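Local coordinates for 2-hydroxyisobutanoyl-CoA mutase large subunit (PDB 4R3U), which works with its cobalamin-binding small subunit to interconvert 2-hydroxyisobutyryl-CoA and (S)-3-hydroxybutyryl-CoA, at residues D235-S240 against Y247-I252; N280-T285 against D290-R295. One frame throughout, in Å; residues are numbered along the deposited sequence.

Interaction 1: residues D235-S240 against Y247-I252; sequences DIITYS and YNPINI. With 3HC (3-hydroxybutanoyl-coenzyme A), chain E.
P249 is the hub of this contact, its ring reaching into the face that residues 235-240 present. CB does much of the touching: S240 OG lies 3.6 Å from P249 CB, and the serine's own CB sits close by. I236 comes in from the turn before with its CG2 branch, 3.4 Å from the carbonyl oxygen P249 O, while on the other flank I237 lies roughly at right angles to the proline, with CG1 3.9 Å from P249 CG. Beyond the proline, I237 CD1 meets the CG2 methyl of I250 at 4.1 Å. The serine hydroxyl is not left bare in this oily setting: anti to its carbonyl carbon (chi1 -71°), S240 OG folds back on its own helix and donates to I236 O over 3.1 Å. That oxygen also takes the helical bond from S240 N, the two donors arriving from opposite faces of the carbonyl plane. In fold terms, helix 226-243 is packed here on the strand that follows it in the TIM barrel, the strand path being interrupted around P249. Helix 183-196 extends the same apolar layer through contacts with I236 and Y247. On the barrel side of the strand, N248 and N251 face the CoA, and N248 ND2 is 3.5 Å from the pantetheine hydroxyl OAP of 3-hydroxybutanoyl-CoA. N251 is an established substrate-binding residue, and an alanine here, lacking the amide set against the pantetheine arm, would probably leave the arm with one polar contact fewer and a gap beside it, though N248 would remain.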
loop_
_atom_site.group_PDB
_atom_site.type_symbol
_atom_site.label_atom_id
_atom_site.label_comp_id
_atom_site.label_asym_id
_atom_site.label_seq_id
_atom_site.Cartn_x
_atom_site.Cartn_y
_atom_site.Cartn_z
ATOM N N ASP A 235 -32.725 -17.606 17.671
ATOM C CA ASP A 235 -33.857 -17.673 16.730
ATOM C C ASP A 235 -33.456 -17.278 15.297
ATOM O O ASP A 235 -33.941 -17.866 14.328
ATOM C CB ASP A 235 -35.011 -16.794 17.208
ATOM C CG ASP A 235 -35.735 -17.291 18.426
ATOM O OD1 ASP A 235 -35.276 -18.277 19.035
ATOM O OD2 ASP A 235 -36.741 -16.673 18.794
ATOM N N ILE A 236 -32.563 -16.296 15.172
ATOM C CA ILE A 236 -32.067 -15.891 13.857
ATOM C C ILE A 236 -31.307 -17.075 13.263
ATOM O O ILE A 236 -31.566 -17.455 12.120
ATOM C CB ILE A 236 -31.213 -14.591 13.901
ATOM C CG1 ILE A 236 -32.069 -13.375 14.297
ATOM C CG2 ILE A 236 -30.499 -14.360 12.571
ATOM C CD1 ILE A 236 -31.206 -12.119 14.757
ATOM N N ILE A 237 -30.419 -17.680 14.067
ATOM C CA ILE A 237 -29.582 -18.814 13.662
ATOM C C ILE A 237 -30.384 -20.028 13.282
ATOM O O ILE A 237 -30.202 -20.506 12.162
ATOM C CB ILE A 237 -28.418 -19.096 14.657
ATOM C CG1 ILE A 237 -27.337 -17.988 14.530
ATOM C CG2 ILE A 237 -27.812 -20.505 14.455
ATOM C CD1 ILE A 237 -26.405 -17.864 15.735
ATOM N N THR A 238 -31.300 -20.497 14.169
ATOM C CA THR A 238 -32.162 -21.673 13.913
ATOM C C THR A 238 -33.107 -21.489 12.725
ATOM O O THR A 238 -33.275 -22.427 11.953
ATOM C CB THR A 238 -32.906 -22.120 15.162
ATOM O OG1 THR A 238 -33.786 -21.075 15.587
ATOM C CG2 THR A 238 -31.964 -22.508 16.289
ATOM N N TYR A 239 -33.723 -20.293 12.578
ATOM C CA TYR A 239 -34.631 -19.996 11.465
ATOM C C TYR A 239 -33.870 -20.101 10.116
ATOM O O TYR A 239 -34.332 -20.796 9.198
ATOM C CB TYR A 239 -35.304 -18.601 11.623
ATOM C CG TYR A 239 -36.065 -18.168 10.383
ATOM C CD1 TYR A 239 -37.365 -18.604 10.152
ATOM C CD2 TYR A 239 -35.445 -17.409 9.387
ATOM C CE1 TYR A 239 -38.037 -18.286 8.970
ATOM C CE2 TYR A 239 -36.100 -17.106 8.191
ATOM C CZ TYR A 239 -37.405 -17.526 7.999
ATOM O OH TYR A 239 -38.069 -17.210 6.833
ATOM N N SER A 240 -32.742 -19.367 10.005
ATOM C CA SER A 240 -31.888 -19.343 8.818
ATOM C C SER A 240 -31.415 -20.732 8.400
ATOM O O SER A 240 -31.417 -21.028 7.207
ATOM C CB SER A 240 -30.680 -18.443 9.042
ATOM O OG SER A 240 -31.075 -17.086 9.058
ATOM N N TYR A 247 -27.953 -18.030 3.234
ATOM C CA TYR A 247 -27.854 -16.894 4.156
ATOM C C TYR A 247 -26.924 -17.128 5.364
ATOM O O TYR A 247 -26.912 -18.222 5.940
ATOM C CB TYR A 247 -29.250 -16.447 4.626
ATOM C CG TYR A 247 -29.310 -14.992 5.013
ATOM C CD1 TYR A 247 -29.564 -14.011 4.064
ATOM C CD2 TYR A 247 -29.106 -14.589 6.331
ATOM C CE1 TYR A 247 -29.630 -12.664 4.415
ATOM C CE2 TYR A 247 -29.157 -13.243 6.693
ATOM C CZ TYR A 247 -29.417 -12.283 5.731
ATOM O OH TYR A 247 -29.470 -10.958 6.085
ATOM N N ASN A 248 -26.176 -16.069 5.744
ATOM C CA ASN A 248 -25.265 -16.036 6.885
ATOM C C ASN A 248 -25.979 -15.315 8.039
ATOM O O ASN A 248 -26.109 -14.094 7.991
ATOM C CB ASN A 248 -23.961 -15.352 6.497
ATOM C CG ASN A 248 -23.292 -16.010 5.327
ATOM O OD1 ASN A 248 -22.864 -17.151 5.416
ATOM N ND2 ASN A 248 -23.219 -15.322 4.195
ATOM N N PRO A 249 -26.540 -16.062 9.034
ATOM C CA PRO A 249 -27.333 -15.402 10.089
ATOM C C PRO A 249 -26.573 -14.512 11.083
ATOM O O PRO A 249 -27.218 -13.821 11.868
ATOM C CB PRO A 249 -28.017 -16.582 10.807
ATOM C CG PRO A 249 -27.100 -17.710 10.605
ATOM C CD PRO A 249 -26.519 -17.535 9.227
ATOM N N ILE A 250 -25.247 -14.563 11.096
ATOM C CA ILE A 250 -24.421 -13.823 12.049
ATOM C C ILE A 250 -23.020 -13.669 11.494
ATOM O O ILE A 250 -22.558 -14.463 10.685
ATOM C CB ILE A 250 -24.387 -14.604 13.407
ATOM C CG1 ILE A 250 -23.762 -13.769 14.555
ATOM C CG2 ILE A 250 -23.715 -16.020 13.258
ATOM C CD1 ILE A 250 -23.883 -14.385 15.977
ATOM N N ASN A 251 -22.347 -12.662 11.981
ATOM C CA ASN A 251 -20.958 -12.352 11.828
ATOM C C ASN A 251 -20.552 -12.132 13.264
ATOM O O ASN A 251 -20.891 -11.077 13.844
ATOM C CB ASN A 251 -20.744 -11.064 11.020
ATOM C CG ASN A 251 -20.425 -11.286 9.572
ATOM O OD1 ASN A 251 -20.519 -12.380 9.006
ATOM N ND2 ASN A 251 -20.070 -10.236 8.931
ATOM N N ILE A 252 -19.943 -13.187 13.884
ATOM C CA ILE A 252 -19.388 -13.143 15.242
ATOM C C ILE A 252 -18.173 -12.222 15.065
ATOM O O ILE A 252 -17.257 -12.546 14.312
ATOM C CB ILE A 252 -19.058 -14.554 15.794
ATOM C CG1 ILE A 252 -20.285 -15.480 15.684
ATOM C CG2 ILE A 252 -18.568 -14.475 17.243
ATOM C CD1 ILE A 252 -20.008 -16.981 15.585
HETATM N N1A 3HC E . -14.241 -21.696 -5.072
HETATM C C2A 3HC E . -15.643 -22.145 -5.241
HETATM N N3A 3HC E . -16.593 -21.279 -4.532
HETATM C C4A 3HC E . -16.180 -20.197 -3.828
HETATM C C5A 3HC E . -14.876 -19.867 -3.724
HETATM C C6A 3HC E . -13.929 -20.623 -4.323
HETATM N N6A 3HC E . -12.658 -20.250 -4.182
HETATM N N7A 3HC E . -14.806 -18.757 -2.983
HETATM C C8A 3HC E . -16.042 -18.404 -2.642
HETATM N N9A 3HC E . -16.885 -19.306 -3.135
HETATM C C1B 3HC E . -18.375 -19.361 -3.029
HETATM C C2B 3HC E . -18.851 -19.566 -1.606
HETATM O O2B 3HC E . -18.910 -20.954 -1.262
HETATM C C3B 3HC E . -20.229 -18.927 -1.637
HETATM O O3B 3HC E . -21.208 -19.836 -2.198
HETATM P P3B 3HC E . -22.672 -20.068 -1.558
HETATM O O7A 3HC E . -23.285 -18.726 -1.630
HETATM O O8A 3HC E . -23.254 -21.065 -2.490
HETATM O O9A 3HC E . -22.354 -20.573 -0.203
HETATM C C4B 3HC E . -20.057 -17.762 -2.607
HETATM O O4B 3HC E . -18.917 -18.091 -3.458
HETATM C C5B 3HC E . -19.850 -16.437 -1.852
HETATM O O5B 3HC E . -18.530 -16.402 -1.265
HETATM P P1A 3HC E . -18.255 -16.320 0.339
HETATM O O1A 3HC E . -19.389 -16.887 1.119
HETATM O O2A 3HC E . -16.901 -16.839 0.598
HETATM O O3A 3HC E . -18.171 -14.684 0.443
HETATM P P2A 3HC E . -19.348 -13.659 0.898
HETATM O O4A 3HC E . -18.819 -12.292 0.778
HETATM O O5A 3HC E . -20.637 -13.985 0.240
HETATM O O6A 3HC E . -19.490 -14.047 2.425
HETATM C CBP 3HC E . -19.190 -13.884 4.824
HETATM C CCP 3HC E . -18.513 -13.763 3.441
HETATM C CDP 3HC E . -19.535 -15.368 5.014
HETATM C CEP 3HC E . -18.189 -13.491 5.917
HETATM C CAP 3HC E . -20.494 -13.020 4.896
HETATM O OAP 3HC E . -21.250 -13.186 6.116
HETATM C C9P 3HC E . -20.360 -11.524 4.492
HETATM O O9P 3HC E . -20.477 -11.167 3.318
HETATM N N8P 3HC E . -20.211 -10.648 5.499
HETATM C C7P 3HC E . -20.145 -9.204 5.246
HETATM C C6P 3HC E . -20.234 -8.435 6.556
HETATM C C5P 3HC E . -20.065 -6.925 6.357
HETATM O O5P 3HC E . -19.781 -6.425 5.265
HETATM N N4P 3HC E . -20.260 -6.225 7.480
HETATM C C3P 3HC E . -20.129 -4.776 7.527
HETATM C C2P 3HC E . -19.817 -4.394 8.949
HETATM S S1P 3HC E . -19.534 -2.605 9.119
HETATM C C1 3HC E . -19.262 -2.588 10.899
HETATM O O1 3HC E . -19.929 -3.242 11.698
HETATM C C2 3HC E . -18.064 -1.764 11.402
HETATM C C3 3HC E . -18.362 -0.263 11.441
HETATM O O3 3HC E . -18.747 0.175 10.142
HETATM C C4 3HC E . -19.459 0.064 12.466
#

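Interaction 2: residues N280-T285 against D290-R295; sequences NEVTKT and DEFAPR. With 3KK (S-{(3R,5R,9R)-1-[(2R,3S,4R,5R)-5-(6-amino-9H-purin-9-yl)-4-hydroxy-3-(phosphonooxy)tetrahydrofuran-2-yl]-3,5,9-trihydroxy-8,8-dimethyl-3,5-dioxido-10,14-dioxo-2,4,6-trioxa-11,15-diaza-3lambda~5~,5lambda~5~-diphosphaheptadecan-17-yl} 2-hydroxy-2-methylpropanethioate), chain F.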
loop_
_atom_site.group_PDB
_atom_site.type_symbol
_atom_site.label_atom_id
_atom_site.label_comp_id
_atom_site.label_asym_id
_atom_site.label_seq_id
_atom_site.Cartn_x
_atom_site.Cartn_y
_atom_site.Cartn_z
ATOM N N ASN A 280 -23.386 -23.268 22.105
ATOM C CA ASN A 280 -24.025 -23.911 23.264
ATOM C C ASN A 280 -25.529 -23.602 23.316
ATOM O O ASN A 280 -26.330 -24.508 23.542
ATOM C CB ASN A 280 -23.345 -23.485 24.565
ATOM C CG ASN A 280 -21.959 -24.057 24.785
ATOM O OD1 ASN A 280 -21.642 -25.184 24.406
ATOM N ND2 ASN A 280 -21.113 -23.311 25.471
ATOM N N GLU A 281 -25.905 -22.333 23.065
ATOM C CA GLU A 281 -27.292 -21.879 23.055
ATOM C C GLU A 281 -28.113 -22.511 21.948
ATOM O O GLU A 281 -29.269 -22.865 22.189
ATOM C CB GLU A 281 -27.366 -20.340 22.980
ATOM C CG GLU A 281 -27.586 -19.640 24.309
ATOM C CD GLU A 281 -28.227 -20.432 25.422
ATOM O OE1 GLU A 281 -27.478 -21.070 26.196
ATOM O OE2 GLU A 281 -29.474 -20.430 25.510
ATOM N N VAL A 282 -27.527 -22.625 20.732
ATOM C CA VAL A 282 -28.181 -23.232 19.564
ATOM C C VAL A 282 -28.308 -24.757 19.737
ATOM O O VAL A 282 -29.386 -25.288 19.523
ATOM C CB VAL A 282 -27.538 -22.830 18.206
ATOM C CG1 VAL A 282 -28.323 -23.416 17.035
ATOM C CG2 VAL A 282 -27.444 -21.308 18.063
ATOM N N THR A 283 -27.229 -25.446 20.157
ATOM C CA THR A 283 -27.247 -26.902 20.341
ATOM C C THR A 283 -28.165 -27.361 21.462
ATOM O O THR A 283 -28.688 -28.483 21.398
ATOM C CB THR A 283 -25.845 -27.521 20.398
ATOM O OG1 THR A 283 -25.129 -26.983 21.504
ATOM C CG2 THR A 283 -25.075 -27.326 19.112
ATOM N N LYS A 284 -28.409 -26.456 22.452
ATOM C CA LYS A 284 -29.297 -26.649 23.602
ATOM C C LYS A 284 -30.730 -26.910 23.114
ATOM O O LYS A 284 -31.474 -27.617 23.784
ATOM C CB LYS A 284 -29.244 -25.400 24.489
ATOM C CG LYS A 284 -29.588 -25.594 25.958
ATOM C CD LYS A 284 -29.546 -24.236 26.688
ATOM C CE LYS A 284 -30.490 -24.177 27.887
ATOM N NZ LYS A 284 -30.930 -22.783 28.208
ATOM N N THR A 285 -31.092 -26.383 21.919
ATOM C CA THR A 285 -32.414 -26.560 21.276
ATOM C C THR A 285 -32.552 -27.962 20.664
ATOM O O THR A 285 -33.614 -28.306 20.145
ATOM C CB THR A 285 -32.630 -25.523 20.129
ATOM O OG1 THR A 285 -31.772 -25.843 19.027
ATOM C CG2 THR A 285 -32.429 -24.082 20.565
ATOM N N ASP A 290 -23.656 -29.546 13.136
ATOM C CA ASP A 290 -23.501 -29.605 11.678
ATOM C C ASP A 290 -24.685 -29.035 10.864
ATOM O O ASP A 290 -24.540 -28.777 9.667
ATOM C CB ASP A 290 -23.031 -31.000 11.217
ATOM C CG ASP A 290 -21.657 -31.411 11.734
ATOM O OD1 ASP A 290 -20.768 -30.549 11.806
ATOM O OD2 ASP A 290 -21.456 -32.614 12.003
ATOM N N GLU A 291 -25.831 -28.779 11.526
ATOM C CA GLU A 291 -26.995 -28.174 10.872
ATOM C C GLU A 291 -26.806 -26.651 10.701
ATOM O O GLU A 291 -27.522 -26.054 9.898
ATOM C CB GLU A 291 -28.279 -28.415 11.690
ATOM C CG GLU A 291 -28.780 -29.848 11.774
ATOM C CD GLU A 291 -30.146 -29.958 12.429
ATOM O OE1 GLU A 291 -30.249 -30.628 13.486
ATOM O OE2 GLU A 291 -31.110 -29.354 11.899
ATOM N N PHE A 292 -25.895 -26.010 11.480
ATOM C CA PHE A 292 -25.735 -24.547 11.464
ATOM C C PHE A 292 -24.303 -24.036 11.409
ATOM O O PHE A 292 -24.069 -22.991 10.798
ATOM C CB PHE A 292 -26.517 -23.900 12.635
ATOM C CG PHE A 292 -25.943 -24.171 14.009
ATOM C CD1 PHE A 292 -26.286 -25.326 14.708
ATOM C CD2 PHE A 292 -25.056 -23.272 14.605
ATOM C CE1 PHE A 292 -25.740 -25.586 15.968
ATOM C CE2 PHE A 292 -24.508 -23.536 15.865
ATOM C CZ PHE A 292 -24.850 -24.695 16.533
ATOM N N ALA A 293 -23.336 -24.755 12.024
ATOM C CA ALA A 293 -21.919 -24.364 12.007
ATOM C C ALA A 293 -21.356 -24.035 10.615
ATOM O O ALA A 293 -20.643 -23.016 10.504
ATOM C CB ALA A 293 -21.059 -25.376 12.715
ATOM N N PRO A 294 -21.720 -24.778 9.526
ATOM C CA PRO A 294 -21.204 -24.411 8.188
ATOM C C PRO A 294 -21.536 -22.979 7.741
ATOM O O PRO A 294 -20.746 -22.370 7.019
ATOM C CB PRO A 294 -21.870 -25.434 7.263
ATOM C CG PRO A 294 -22.185 -26.584 8.121
ATOM C CD PRO A 294 -22.541 -26.005 9.446
ATOM N N ARG A 295 -22.692 -22.449 8.210
ATOM C CA ARG A 295 -23.224 -21.120 7.903
ATOM C C ARG A 295 -22.849 -19.991 8.879
ATOM O O ARG A 295 -23.145 -18.817 8.610
ATOM C CB ARG A 295 -24.734 -21.177 7.656
ATOM C CG ARG A 295 -25.105 -21.579 6.226
ATOM C CD ARG A 295 -24.850 -20.438 5.257
ATOM N NE ARG A 295 -24.687 -20.940 3.903
ATOM C CZ ARG A 295 -24.096 -20.281 2.918
ATOM N NH1 ARG A 295 -23.997 -20.825 1.719
ATOM N NH2 ARG A 295 -23.609 -19.067 3.123
HETATM C C4 3KK F . -20.264 -0.375 12.311
HETATM C C3 3KK F . -19.355 -0.824 11.172
HETATM C C2 3KK F . -17.891 -0.584 11.536
HETATM O O3 3KK F . -19.683 -0.044 10.035
HETATM C C1 3KK F . -19.547 -2.305 10.818
HETATM O O1 3KK F . -19.690 -3.177 11.678
HETATM S S1P 3KK F . -19.535 -2.610 9.083
HETATM C C2P 3KK F . -19.824 -4.398 8.971
HETATM C C3P 3KK F . -20.129 -4.788 7.547
HETATM N N4P 3KK F . -20.257 -6.238 7.496
HETATM C C5P 3KK F . -20.066 -6.931 6.369
HETATM O O5P 3KK F . -19.784 -6.426 5.278
HETATM C C6P 3KK F . -20.235 -8.442 6.562
HETATM C C7P 3KK F . -20.147 -9.205 5.249
HETATM N N8P 3KK F . -20.215 -10.650 5.498
HETATM C C9P 3KK F . -20.353 -11.523 4.488
HETATM O O9P 3KK F . -20.458 -11.166 3.313
HETATM C CAP 3KK F . -20.493 -13.020 4.891
HETATM O OAP 3KK F . -21.251 -13.185 6.108
HETATM C CBP 3KK F . -19.190 -13.887 4.818
HETATM C CDP 3KK F . -19.538 -15.370 5.014
HETATM C CEP 3KK F . -18.187 -13.492 5.909
HETATM C CCP 3KK F . -18.516 -13.772 3.434
HETATM O O6A 3KK F . -19.499 -14.052 2.421
HETATM P P2A 3KK F . -19.357 -13.667 0.892
HETATM O O4A 3KK F . -18.828 -12.300 0.770
HETATM O O5A 3KK F . -20.647 -13.993 0.236
HETATM O O3A 3KK F . -18.183 -14.692 0.439
HETATM P P1A 3KK F . -18.266 -16.330 0.345
HETATM O O1A 3KK F . -19.402 -16.891 1.124
HETATM O O2A 3KK F . -16.913 -16.845 0.613
HETATM O O5B 3KK F . -18.534 -16.421 -1.259
HETATM C C5B 3KK F . -19.852 -16.453 -1.850
HETATM C C4B 3KK F . -20.060 -17.779 -2.605
HETATM O O4B 3KK F . -18.921 -18.103 -3.460
HETATM C C3B 3KK F . -20.224 -18.945 -1.636
HETATM O O3B 3KK F . -21.205 -19.854 -2.191
HETATM P P3B 3KK F . -22.672 -20.077 -1.551
HETATM O O8A 3KK F . -22.355 -20.571 -0.192
HETATM O O7A 3KK F . -23.280 -18.733 -1.635
HETATM O O9A 3KK F . -23.256 -21.079 -2.476
HETATM C C2B 3KK F . -18.847 -19.582 -1.614
HETATM O O2B 3KK F . -18.904 -20.972 -1.270
HETATM C C1B 3KK F . -18.378 -19.374 -3.041
HETATM N N9A 3KK F . -16.890 -19.320 -3.151
HETATM C C8A 3KK F . -16.046 -18.425 -2.641
HETATM N N7A 3KK F . -14.810 -18.776 -2.986
HETATM C C5A 3KK F . -14.881 -19.881 -3.737
HETATM C C4A 3KK F . -16.184 -20.213 -3.842
HETATM N N3A 3KK F . -16.581 -21.302 -4.552
HETATM C C2A 3KK F . -15.628 -22.108 -5.215
HETATM N N1A 3KK F . -14.267 -21.716 -5.079
HETATM C C6A 3KK F . -13.937 -20.636 -4.340
HETATM N N6A 3KK F . -12.665 -20.261 -4.200
#
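The V282 methyl CG1 rests over one face of the F292 ring, 3.6 Å from its centroid and only 12° off the ring normal, a CH-pi contact almost directly above the middle. T283 approaches the same ring differently. Its methyl CG2 lies at the edge, near the ring plane, 3.7 Å from F292 CE1, so two consecutive helix residues meet one phenyl group by face and by edge. With the threonine's OG1 between its backbone N and carbonyl carbon and bonded to V279 O, it is the methyl that faces the ring edge. F292 holds CG in the equivalent position (chi1 70°), which directs its ring at the end of helix 264-283. The two segments belong to a helix-to-strand connection of the TIM barrel: the chain leaves this helix, loops back so that F292 packs against V282 and T283, and enters strand 298-302. Just before that strand a short 3-10 turn, with R295 N bonded to F292 O at 3.0 Å, links the phenylalanine to the substrate site. R295 bends at its second side-chain torsion and presents its guanidinium edge to the 3'-phosphate of 2-hydroxyisobutyryl-CoA, R295 NH1 donating to O8A (2.5 Å, a doubtful closeness, at a bent 139°). Where 3-hydroxybutanoyl-CoA is modelled instead, in the same position, NH1 bonds to its phosphate oxygen O9A.

How the interactions relate
The two interactions lie about 10 Å apart, centre to centre, and follow in series along the chain, interaction 1 closing before interaction 2 opens. They illustrate a principle of this TIM barrel: the outer helices pack on the strands and connections that carry the ligand residues. Both are helix-to-strand steps, and their helices, 226-243 and 264-283, are neighbours: I237 CG2 of the first meets V282 CG2 of the second at 3.7 Å. Nearer the substrate they join again, where N248 OD1 probably accepts a hydrogen bond from R295 NH2 at 3.1 Å. N248, itself in the pocket, may help to orient the arginine toward the CoA phosphate.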